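433aa long hypothetical phosphoribosylglycinamide formyl transferase (PDB 2DWC) is an ATP-grasp protein, probably a PurT-like enzyme, that holds adenosine-5'-diphosphate in a pocket. Local coordinates at residues 346-350 / 408-413; 370-376 / 388-394. All blocks are in the same frame, centred on the assembly; numbering follows the deposited sequence.

Contact 1 of 2, residues 346-350 / 408-413; sequences HVIKA and AHMIEL
The imidazoles of His346 and His409 meet obliquely, their planes 70° apart and their centroids 5.1 Å from each other. Their nearest atoms are CE1 of His346 and NE2 of His409, 3.9 Å apart. No hydrogen bond joins the rings, and were both cationic they would probably repel each other. The methyl of Ala408 also reaches the His346 ring obliquely, its CB lying 3.5 Å from ND1. That nitrogen donates to the carbonyl of the next residue, ND1 to O of Val347 at 3.0 Å; the oxygen lies near the ring plane and is met on a lone pair, which helps to fix the rotation of the imidazole. Outside the pair, the ring of His243 meets that of His346 as well.

Beyond the rings the side-chain contacts are apolar. Ile348 divides its two branches: CD1 touches CD1 of Ile411 at 3.8 Å, the side chains crossing at about a right angle, while CG2, anti to the backbone N, meets CD2 of Leu413 at 3.8 Å. The other methyl of Leu413, CD1, rests 3.5 Å from the carbonyl O of Lys349 and also touches CA of Ala350. Phe359 packs against both Ile411 and Leu413.

The face of strand 343-349 carrying His346 and Ile348 is thus covered by the C-terminal end of helix 397-409 and, beyond it, by the chain running into strand 412-414. At the Ala408 end this is helix-on-sheet packing, within the PurT C-terminal region of an ATP-grasp protein.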
ATOM      1  N   HIS B 346      11.454   7.477  10.642  1.00 19.57           N
ATOM      2  CA  HIS B 346      11.919   7.575  12.009  1.00 21.91           C
ATOM      3  C   HIS B 346      10.996   6.634  12.801  1.00 19.67           C
ATOM      4  O   HIS B 346       9.769   6.660  12.627  1.00 19.57           O
ATOM      5  CB  HIS B 346      11.832   9.004  12.551  1.00 22.86           C
ATOM      6  CG  HIS B 346      12.589   9.176  13.831  1.00 24.31           C
ATOM      7  ND1 HIS B 346      12.159   8.633  15.028  1.00 26.22           N
ATOM      8  CD2 HIS B 346      13.801   9.737  14.084  1.00 25.55           C
ATOM      9  CE1 HIS B 346      13.075   8.847  15.960  1.00 30.31           C
ATOM     10  NE2 HIS B 346      14.081   9.509  15.413  1.00 30.71           N
ATOM     11  N   VAL B 347      11.581   5.774  13.625  1.00 20.66           N
ATOM     12  CA  VAL B 347      10.765   4.837  14.398  1.00 18.39           C
ATOM     13  C   VAL B 347       9.911   5.490  15.465  1.00 21.27           C
ATOM     14  O   VAL B 347      10.171   6.618  15.900  1.00 21.41           O
ATOM     15  CB  VAL B 347      11.668   3.758  15.081  1.00 23.27           C
ATOM     16  CG1 VAL B 347      12.526   3.076  14.014  1.00 23.11           C
ATOM     17  CG2 VAL B 347      12.562   4.406  16.162  1.00 25.28           C
ATOM     18  N   ILE B 348       8.841   4.775  15.834  1.00 20.05           N
ATOM     19  CA  ILE B 348       7.935   5.178  16.912  1.00 19.40           C
ATOM     20  C   ILE B 348       8.064   3.975  17.843  1.00 23.95           C
ATOM     21  O   ILE B 348       7.564   2.874  17.548  1.00 19.40           O
ATOM     22  CB  ILE B 348       6.489   5.338  16.409  1.00 18.08           C
ATOM     23  CG1 ILE B 348       6.424   6.514  15.390  1.00 20.01           C
ATOM     24  CG2 ILE B 348       5.583   5.633  17.588  1.00 20.46           C
ATOM     25  CD1 ILE B 348       5.073   6.600  14.654  1.00 19.18           C
ATOM     26  N   LYS B 349       8.786   4.170  18.949  1.00 24.67           N
ATOM     27  CA  LYS B 349       9.051   3.060  19.877  1.00 30.84           C
ATOM     28  C   LYS B 349       8.379   3.230  21.212  1.00 28.35           C
ATOM     29  O   LYS B 349       8.252   4.346  21.702  1.00 26.87           O
ATOM     30  CB  LYS B 349      10.556   2.900  20.124  1.00 33.62           C
ATOM     31  CG  LYS B 349      11.401   2.800  18.875  1.00 50.32           C
ATOM     32  CD  LYS B 349      12.710   2.068  19.157  1.00 51.67           C
ATOM     33  CE  LYS B 349      13.360   2.567  20.447  1.00 52.24           C
ATOM     34  NZ  LYS B 349      14.451   1.639  20.874  1.00 58.68           N
ATOM     35  N   ALA B 350       7.967   2.113  21.815  1.00 25.10           N
ATOM     36  CA  ALA B 350       7.283   2.193  23.100  1.00 28.85           C
ATOM     37  C   ALA B 350       8.294   2.409  24.205  1.00 31.64           C
ATOM     38  O   ALA B 350       9.373   1.808  24.186  1.00 29.97           O
ATOM     39  CB  ALA B 350       6.497   0.889  23.377  1.00 30.39           C
ATOM     40  N   ALA B 408       7.614  11.803  14.190  1.00 19.85           N
ATOM     41  CA  ALA B 408       7.668  10.744  15.194  1.00 20.92           C
ATOM     42  C   ALA B 408       7.643  11.319  16.600  1.00 28.39           C
ATOM     43  O   ALA B 408       6.968  10.789  17.486  1.00 21.91           O
ATOM     44  CB  ALA B 408       8.916   9.885  15.011  1.00 19.74           C
ATOM     45  N   HIS B 409       8.407  12.388  16.818  1.00 21.87           N
ATOM     46  CA  HIS B 409       8.459  12.997  18.141  1.00 23.56           C
ATOM     47  C   HIS B 409       7.172  13.684  18.604  1.00 23.99           C
ATOM     48  O   HIS B 409       7.048  13.995  19.781  1.00 29.95           O
ATOM     49  CB  HIS B 409       9.659  13.952  18.221  1.00 31.49           C
ATOM     50  CG  HIS B 409      10.979  13.242  18.245  1.00 40.25           C
ATOM     51  ND1 HIS B 409      12.185  13.900  18.089  1.00 53.32           N
ATOM     52  CD2 HIS B 409      11.287  11.934  18.418  1.00 49.84           C
ATOM     53  CE1 HIS B 409      13.174  13.026  18.163  1.00 48.92           C
ATOM     54  NE2 HIS B 409      12.659  11.827  18.363  1.00 48.93           N
ATOM     55  N   MET B 410       6.221  13.919  17.692  1.00 19.54           N
ATOM     56  CA  MET B 410       4.948  14.506  18.042  1.00 22.15           C
ATOM     57  C   MET B 410       3.968  13.465  18.595  1.00 24.38           C
ATOM     58  O   MET B 410       2.900  13.809  19.122  1.00 23.83           O
ATOM     59  CB  MET B 410       4.323  15.147  16.805  1.00 24.29           C
ATOM     60  CG  MET B 410       5.039  16.425  16.365  1.00 26.35           C
ATOM     61  SD  MET B 410       4.259  17.064  14.857  1.00 31.07           S
ATOM     62  CE  MET B 410       5.078  18.620  14.602  1.00 32.47           C
ATOM     63  N   ILE B 411       4.329  12.192  18.468  1.00 21.62           N
ATOM     64  CA  ILE B 411       3.423  11.139  18.921  1.00 20.61           C
ATOM     65  C   ILE B 411       3.740  10.612  20.320  1.00 22.33           C
ATOM     66  O   ILE B 411       4.903  10.335  20.642  1.00 25.56           O
ATOM     67  CB  ILE B 411       3.412  10.002  17.872  1.00 24.89           C
ATOM     68  CG1 ILE B 411       2.768  10.550  16.571  1.00 24.94           C
ATOM     69  CG2 ILE B 411       2.614   8.776  18.410  1.00 22.14           C
ATOM     70  CD1 ILE B 411       3.059   9.709  15.393  1.00 38.07           C
ATOM     71  N   GLU B 412       2.722  10.538  21.177  1.00 19.19           N
ATOM     72  CA  GLU B 412       2.900   9.987  22.529  1.00 19.37           C
ATOM     73  C   GLU B 412       2.120   8.685  22.567  1.00 23.93           C
ATOM     74  O   GLU B 412       1.105   8.542  21.866  1.00 21.11           O
ATOM     75  CB  GLU B 412       2.318  10.930  23.598  1.00 25.22           C
ATOM     76  CG  GLU B 412       3.086  12.252  23.659  1.00 30.23           C
ATOM     77  CD  GLU B 412       2.730  13.045  24.880  1.00 40.63           C
ATOM     78  OE1 GLU B 412       1.603  12.870  25.381  1.00 33.94           O
ATOM     79  OE2 GLU B 412       3.575  13.849  25.331  1.00 47.20           O
ATOM     80  N   LEU B 413       2.581   7.759  23.389  1.00 19.90           N
ATOM     81  CA  LEU B 413       1.929   6.446  23.481  1.00 25.76           C
ATOM     82  C   LEU B 413       1.632   6.008  24.894  1.00 27.22           C
ATOM     83  O   LEU B 413       2.325   6.409  25.846  1.00 22.36           O
ATOM     84  CB  LEU B 413       2.835   5.349  22.869  1.00 34.85           C
ATOM     85  CG  LEU B 413       3.969   5.709  21.915  1.00 46.23           C
ATOM     86  CD1 LEU B 413       4.774   4.464  21.553  1.00 42.70           C
ATOM     87  CD2 LEU B 413       3.391   6.330  20.662  1.00 47.32           C
TER

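Contact 2 of 2, residues 370-376 / 388-394; sequences NATVRLF and GIALAWD
Gly388 lies with its CA over the centre of the Phe376 ring, a CH-pi contact with 3.5 Å from CA to the centroid; the same CA is 3.1 Å from the carbonyl O of Arg374. Ile389 exchanges two backbone hydrogen bonds with Arg374, and its CG2 meets CZ of Phe376 at 4.0 Å. Ala390 forms a non-hydrogen-bonded pair with Val373. Leu391 pairs with Thr372 through two more bonds, and its CD1 touches CD of Arg374, whose chain bends at chi2 (87°) and sends NH1 back to the carbonyl of Val373; NH2 forms a salt bridge with Glu37 of the second subunit. Ala392 sets its CB 3.9 Å from that of Ala371. Trp393 donates its N to O of Asn370 at 3.0 Å, while its indole, CG between the backbone N and carbonyl carbon (chi1 40°), turns one face to Asn370 and Ala371. A water joins ND2 of Asn370 to Trp393 O and to OD2 of Asp394, whose OD1 accepts from N of Asp396.

The antiparallel pair is continued by strand 343-349 beside 386-393. Helix 397-409 covers the face carrying Val373, Ala390 and Ala392, and helix 303-306 packs on Leu391 and Trp393.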
ATOM      1  N   ASN B 370       3.585  16.255   3.444  1.00 19.90           N
ATOM      2  CA  ASN B 370       4.581  15.345   2.866  1.00 20.19           C
ATOM      3  C   ASN B 370       5.117  14.348   3.882  1.00 19.66           C
ATOM      4  O   ASN B 370       6.304  14.037   3.898  1.00 18.94           O
ATOM      5  CB  ASN B 370       5.769  16.133   2.289  1.00 22.36           C
ATOM      6  CG  ASN B 370       5.332  17.176   1.254  1.00 28.31           C
ATOM      7  OD1 ASN B 370       4.332  17.009   0.573  1.00 26.16           O
ATOM      8  ND2 ASN B 370       6.112  18.247   1.122  1.00 29.23           N
ATOM      9  N   ALA B 371       4.246  13.900   4.777  1.00 19.56           N
ATOM     10  CA  ALA B 371       4.632  12.871   5.728  1.00 18.71           C
ATOM     11  C   ALA B 371       3.370  12.133   6.133  1.00 18.94           C
ATOM     12  O   ALA B 371       2.252  12.573   5.864  1.00 18.04           O
ATOM     13  CB  ALA B 371       5.242  13.488   6.953  1.00 17.43           C
ATOM     14  N   THR B 372       3.559  10.976   6.750  1.00 19.57           N
ATOM     15  CA  THR B 372       2.417  10.256   7.297  1.00 21.27           C
ATOM     16  C   THR B 372       2.967   9.259   8.289  1.00 19.80           C
ATOM     17  O   THR B 372       4.163   9.278   8.563  1.00 17.99           O
ATOM     18  CB  THR B 372       1.532   9.550   6.213  1.00 22.66           C
ATOM     19  OG1 THR B 372       0.311   9.111   6.856  1.00 20.53           O
ATOM     20  CG2 THR B 372       2.253   8.352   5.585  1.00 21.42           C
ATOM     21  N   VAL B 373       2.108   8.433   8.891  1.00 16.50           N
ATOM     22  CA  VAL B 373       2.632   7.432   9.804  1.00 14.35           C
ATOM     23  C   VAL B 373       2.038   6.068   9.452  1.00 16.27           C
ATOM     24  O   VAL B 373       0.996   5.976   8.777  1.00 18.72           O
ATOM     25  CB  VAL B 373       2.262   7.716  11.311  1.00 19.68           C
ATOM     26  CG1 VAL B 373       2.854   9.090  11.771  1.00 19.80           C
ATOM     27  CG2 VAL B 373       0.766   7.684  11.473  1.00 20.40           C
ATOM     28  N   ARG B 374       2.719   5.021   9.881  1.00 15.47           N
ATOM     29  CA  ARG B 374       2.195   3.644   9.732  1.00 15.92           C
ATOM     30  C   ARG B 374       2.287   3.097  11.145  1.00 16.91           C
ATOM     31  O   ARG B 374       3.355   3.218  11.799  1.00 17.43           O
ATOM     32  CB  ARG B 374       3.011   2.790   8.746  1.00 19.60           C
ATOM     33  CG  ARG B 374       2.389   2.780   7.339  1.00 25.35           C
ATOM     34  CD  ARG B 374       2.813   3.912   6.468  1.00 34.93           C
ATOM     35  NE  ARG B 374       2.085   3.881   5.188  1.00 31.62           N
ATOM     36  CZ  ARG B 374       0.845   4.375   5.030  1.00 37.11           C
ATOM     37  NH1 ARG B 374       0.214   4.936   6.070  1.00 34.87           N
ATOM     38  NH2 ARG B 374       0.216   4.281   3.858  1.00 29.90           N
ATOM     39  N   LEU B 375       1.172   2.528  11.636  1.00 13.13           N
ATOM     40  CA  LEU B 375       1.112   2.005  13.005  1.00 14.37           C
ATOM     41  C   LEU B 375       0.911   0.514  12.742  1.00 14.78           C
ATOM     42  O   LEU B 375      -0.036   0.124  12.038  1.00 16.24           O
ATOM     43  CB  LEU B 375      -0.076   2.647  13.730  1.00 15.72           C
ATOM     44  CG  LEU B 375       0.059   4.195  13.839  1.00 16.06           C
ATOM     45  CD1 LEU B 375      -1.217   4.787  14.520  1.00 17.16           C
ATOM     46  CD2 LEU B 375       1.297   4.539  14.736  1.00 18.61           C
ATOM     47  N   PHE B 376       1.743  -0.299  13.394  1.00 13.08           N
ATOM     48  CA  PHE B 376       1.809  -1.701  13.005  1.00 12.75           C
ATOM     49  C   PHE B 376       0.741  -2.618  13.473  1.00 14.87           C
ATOM     50  O   PHE B 376       0.626  -3.719  12.935  1.00 16.22           O
ATOM     51  CB  PHE B 376       3.193  -2.298  13.370  1.00 14.35           C
ATOM     52  CG  PHE B 376       4.380  -1.491  12.830  1.00 14.45           C
ATOM     53  CD1 PHE B 376       4.311  -0.835  11.599  1.00 18.89           C
ATOM     54  CD2 PHE B 376       5.587  -1.465  13.557  1.00 16.20           C
ATOM     55  CE1 PHE B 376       5.433  -0.150  11.082  1.00 18.23           C
ATOM     56  CE2 PHE B 376       6.695  -0.794  13.042  1.00 18.16           C
ATOM     57  CZ  PHE B 376       6.618  -0.144  11.820  1.00 17.05           C
ATOM     58  N   GLY B 388       5.570   1.566  15.338  1.00 17.80           N
ATOM     59  CA  GLY B 388       5.183   2.190  14.073  1.00 18.96           C
ATOM     60  C   GLY B 388       6.329   2.993  13.508  1.00 18.40           C
ATOM     61  O   GLY B 388       7.448   2.913  14.033  1.00 17.84           O
ATOM     62  N   ILE B 389       6.077   3.736  12.436  1.00 16.84           N
ATOM     63  CA  ILE B 389       7.118   4.606  11.873  1.00 16.91           C
ATOM     64  C   ILE B 389       6.493   5.870  11.311  1.00 18.52           C
ATOM     65  O   ILE B 389       5.338   5.870  10.886  1.00 17.49           O
ATOM     66  CB  ILE B 389       7.896   3.999  10.649  1.00 17.62           C
ATOM     67  CG1 ILE B 389       6.894   3.433   9.613  1.00 19.65           C
ATOM     68  CG2 ILE B 389       8.943   3.008  11.120  1.00 24.28           C
ATOM     69  CD1 ILE B 389       7.526   3.239   8.240  1.00 27.86           C
ATOM     70  N   ALA B 390       7.263   6.955  11.325  1.00 18.31           N
ATOM     71  CA  ALA B 390       6.846   8.159  10.629  1.00 16.60           C
ATOM     72  C   ALA B 390       7.611   8.068   9.283  1.00 21.04           C
ATOM     73  O   ALA B 390       8.774   7.635   9.248  1.00 19.95           O
ATOM     74  CB  ALA B 390       7.307   9.439  11.406  1.00 21.13           C
ATOM     75  N   LEU B 391       6.951   8.455   8.186  1.00 15.49           N
ATOM     76  CA  LEU B 391       7.553   8.438   6.832  1.00 17.71           C
ATOM     77  C   LEU B 391       7.437   9.866   6.310  1.00 21.32           C
ATOM     78  O   LEU B 391       6.401  10.487   6.489  1.00 18.78           O
ATOM     79  CB  LEU B 391       6.714   7.592   5.877  1.00 23.83           C
ATOM     80  CG  LEU B 391       6.981   6.115   5.646  1.00 42.51           C
ATOM     81  CD1 LEU B 391       5.874   5.554   4.734  1.00 34.31           C
ATOM     82  CD2 LEU B 391       8.341   5.950   4.978  1.00 44.70           C
ATOM     83  N   ALA B 392       8.462  10.376   5.643  1.00 17.91           N
ATOM     84  CA  ALA B 392       8.367  11.723   5.107  1.00 18.38           C
ATOM     85  C   ALA B 392       9.163  11.764   3.804  1.00 18.59           C
ATOM     86  O   ALA B 392      10.167  11.059   3.674  1.00 20.87           O
ATOM     87  CB  ALA B 392       8.950  12.744   6.099  1.00 21.47           C
ATOM     88  N   TRP B 393       8.740  12.592   2.854  1.00 18.69           N
ATOM     89  CA  TRP B 393       9.491  12.683   1.583  1.00 16.55           C
ATOM     90  C   TRP B 393       9.716  14.152   1.211  1.00 18.22           C
ATOM     91  O   TRP B 393       8.953  15.035   1.615  1.00 21.46           O
ATOM     92  CB  TRP B 393       8.713  12.004   0.461  1.00 18.99           C
ATOM     93  CG  TRP B 393       7.179  12.264   0.503  1.00 18.52           C
ATOM     94  CD1 TRP B 393       6.490  13.213  -0.210  1.00 20.72           C
ATOM     95  CD2 TRP B 393       6.204  11.635   1.368  1.00 18.89           C
ATOM     96  NE1 TRP B 393       5.158  13.225   0.162  1.00 22.53           N
ATOM     97  CE2 TRP B 393       4.959  12.265   1.124  1.00 19.16           C
ATOM     98  CE3 TRP B 393       6.265  10.610   2.328  1.00 20.02           C
ATOM     99  CZ2 TRP B 393       3.775  11.898   1.801  1.00 19.59           C
ATOM    100  CZ3 TRP B 393       5.084  10.245   3.012  1.00 16.54           C
ATOM    101  CH2 TRP B 393       3.857  10.886   2.737  1.00 19.99           C
ATOM    102  N   ASP B 394      10.736  14.384   0.395  1.00 20.65           N
ATOM    103  CA  ASP B 394      11.037  15.763  -0.030  1.00 18.94           C
ATOM    104  C   ASP B 394      12.109  15.678  -1.099  1.00 19.58           C
ATOM    105  O   ASP B 394      12.832  14.714  -1.189  1.00 26.22           O
ATOM    106  CB  ASP B 394      11.585  16.573   1.138  1.00 20.66           C
ATOM    107  CG  ASP B 394      11.603  18.071   0.847  1.00 34.37           C
ATOM    108  OD1 ASP B 394      12.635  18.594   0.377  1.00 28.58           O
ATOM    109  OD2 ASP B 394      10.563  18.705   1.078  1.00 27.59           O
TER
HETATM  110  O   HOH W   1       8.804  17.613   2.680  1.00 31.03           O

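Following the chain from the N terminus, the preATP-grasp and ATP-grasp regions come first; strand 343-349 then gives the earlier side of contact 1, and helix 362-365 leads to strand 371-375. The chain turns back into strand 386-393, closing the short loop of contact 2, and continues into helix 397-409, whose end and exit close the longer loop of contact 1. Contact 2 is therefore nested inside contact 1. Both reach one sheet through neighbouring strands 343-349 and 386-393, with probable hydrogen bonds from Ala390 N to His346 O and Ile348 N to Gly388 O; contact 1 ties it to the sheet of strand 412-414. Ile411 CD1 packs on Val373 CG1, bringing the two contacts together.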